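Side-chain contact in polycomb protein Pcl (Drosophila melanogaster, PDB 5OQD), which acts with the Esc/E(z) histone H3 methyltransferase complex to establish Polycomb repression of homeotic genes, binding chromatin and DNA: residues B[94-99]-B[116-121]. Residues are numbered along the deposited sequence; the frame is centred on the assembly and turned at random.
Sequences DVLHIA and NDIWPF
Segments 94-99 and 116-121, on helices 92-104 and 114-125 and met here through A99 and F121 and through L96 and I118, run at 121° between their N-to-C directions, their axes 10.3 Å apart at closest approach. They belong to the winged-helix domain that follows the second PHD finger of Polycomblike, and their meeting is a worked example of how a small residue lets a large one bridge two helices. The backbones come nearest at A99 and I118, whose CA atoms lie 6.5 Å apart. F121 reaches across from the second helix: its CG stands anti to the backbone N (chi1 171°), which carries the ring across to A99. The ring meets that alanine obliquely, F121 CE2 being 3.8 Å from A99 CA. This is an off-centre CH-pi contact, the alpha carbon sitting 4.2 Å from the ring centroid and 30° off the normal. A leucine here, lacking the ring, is likely to leave the CA and CB of A99 without their aromatic partner and to open a gap between the helices.

One turn earlier on each helix, L96 and I118 extend the apolar seam, their side chains crossing at about a right angle. I118 uses its gamma methyl branch, CG2, which is anti to the backbone N and faces the first helix. The same methyl lies more loosely near A99, 4.5 Å from its CB, and so serves both neighbours. Neighbouring elements add to the seam: L96 also packs on L151 of helix 140-153, I118 on Y171 of strand 170-173, and I122, just beyond the segment, touches V95 and L96. The contact is thus wholly apolar, joining two helices of the domain core. At the L96 end it closes with methyl against methyl, L96 CD2 standing 3.9 Å from I118 CG2.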
# COMPACT_ATOMS: atom_id res chain seq x y z
N ASP B 94 -2.70 1.80 6.61
CA ASP B 94 -2.41 1.30 5.27
C ASP B 94 -3.45 0.30 4.78
O ASP B 94 -3.86 0.32 3.63
CB ASP B 94 -1.00 0.70 5.22
CG ASP B 94 0.05 1.65 5.76
OD1 ASP B 94 -0.04 2.85 5.48
OD2 ASP B 94 0.96 1.19 6.45
N VAL B 95 -3.88 -0.58 5.67
CA VAL B 95 -4.94 -1.55 5.38
C VAL B 95 -6.26 -0.84 5.07
O VAL B 95 -6.96 -1.19 4.12
CB VAL B 95 -5.14 -2.52 6.55
CG1 VAL B 95 -6.36 -3.39 6.32
CG2 VAL B 95 -3.90 -3.37 6.76
N LEU B 96 -6.58 0.17 5.88
CA LEU B 96 -7.81 0.92 5.71
C LEU B 96 -7.82 1.73 4.42
O LEU B 96 -8.83 1.79 3.72
CB LEU B 96 -8.03 1.86 6.90
CG LEU B 96 -8.43 1.19 8.22
CD1 LEU B 96 -8.38 2.18 9.37
CD2 LEU B 96 -9.81 0.57 8.10
N HIS B 97 -6.68 2.34 4.09
CA HIS B 97 -6.56 3.12 2.87
C HIS B 97 -6.66 2.20 1.65
O HIS B 97 -7.31 2.54 0.67
CB HIS B 97 -5.25 3.90 2.84
CG HIS B 97 -5.23 5.02 1.84
ND1 HIS B 97 -4.71 6.26 2.12
CD2 HIS B 97 -5.68 5.08 0.56
CE1 HIS B 97 -4.84 7.04 1.06
NE2 HIS B 97 -5.43 6.35 0.10
N ILE B 98 -6.02 1.04 1.73
CA ILE B 98 -6.12 0.03 0.68
C ILE B 98 -7.56 -0.43 0.51
O ILE B 98 -8.05 -0.57 -0.61
CB ILE B 98 -5.22 -1.19 0.99
CG1 ILE B 98 -3.75 -0.85 0.73
CG2 ILE B 98 -5.62 -2.39 0.14
CD1 ILE B 98 -2.79 -1.96 1.11
N ALA B 99 -8.24 -0.65 1.63
CA ALA B 99 -9.63 -1.10 1.61
C ALA B 99 -10.54 -0.08 0.93
O ALA B 99 -11.31 -0.42 0.04
CB ALA B 99 -10.11 -1.37 3.03
N ASN B 116 -20.46 -2.95 7.34
CA ASN B 116 -21.00 -3.64 6.18
C ASN B 116 -20.01 -3.79 5.02
O ASN B 116 -20.02 -4.81 4.32
CB ASN B 116 -22.25 -2.92 5.67
CG ASN B 116 -23.37 -2.91 6.70
OD1 ASN B 116 -23.41 -3.75 7.60
ND2 ASN B 116 -24.27 -1.94 6.58
N ASP B 117 -19.17 -2.79 4.81
CA ASP B 117 -18.30 -2.77 3.64
C ASP B 117 -16.79 -2.78 3.87
O ASP B 117 -16.04 -3.31 3.06
CB ASP B 117 -18.51 -1.48 2.85
CG ASP B 117 -19.97 -1.22 2.53
OD1 ASP B 117 -20.74 -2.20 2.43
OD2 ASP B 117 -20.36 -0.04 2.39
N ILE B 118 -16.36 -2.21 4.99
CA ILE B 118 -14.94 -2.08 5.29
C ILE B 118 -14.56 -3.30 6.13
O ILE B 118 -13.55 -3.95 5.86
CB ILE B 118 -14.58 -0.80 6.06
CG1 ILE B 118 -15.09 0.43 5.33
CG2 ILE B 118 -13.07 -0.72 6.29
CD1 ILE B 118 -14.85 1.73 6.07
N TRP B 119 -15.37 -3.58 7.15
CA TRP B 119 -15.12 -4.69 8.07
C TRP B 119 -14.97 -6.05 7.38
O TRP B 119 -14.03 -6.78 7.69
CB TRP B 119 -16.24 -4.74 9.11
CG TRP B 119 -16.11 -5.83 10.13
CD1 TRP B 119 -16.93 -6.91 10.29
CD2 TRP B 119 -15.10 -5.94 11.14
NE1 TRP B 119 -16.50 -7.68 11.34
CE2 TRP B 119 -15.37 -7.11 11.88
CE3 TRP B 119 -13.99 -5.16 11.50
CZ2 TRP B 119 -14.58 -7.52 12.95
CZ3 TRP B 119 -13.21 -5.57 12.56
CH2 TRP B 119 -13.50 -6.74 13.27
N PRO B 120 -15.87 -6.40 6.49
CA PRO B 120 -15.78 -7.70 5.82
C PRO B 120 -14.52 -7.81 4.99
O PRO B 120 -13.83 -8.82 5.03
CB PRO B 120 -17.01 -7.71 4.92
CG PRO B 120 -17.97 -6.81 5.58
CD PRO B 120 -17.14 -5.72 6.19
N PHE B 121 -14.22 -6.75 4.26
CA PHE B 121 -13.12 -6.77 3.30
C PHE B 121 -11.77 -6.99 3.96
O PHE B 121 -10.97 -7.78 3.49
CB PHE B 121 -13.12 -5.46 2.52
CG PHE B 121 -11.92 -5.28 1.65
CD1 PHE B 121 -12.02 -5.34 0.28
CD2 PHE B 121 -10.68 -5.02 2.21
CE1 PHE B 121 -10.92 -5.17 -0.52
CE2 PHE B 121 -9.57 -4.85 1.41
CZ PHE B 121 -9.69 -4.92 0.05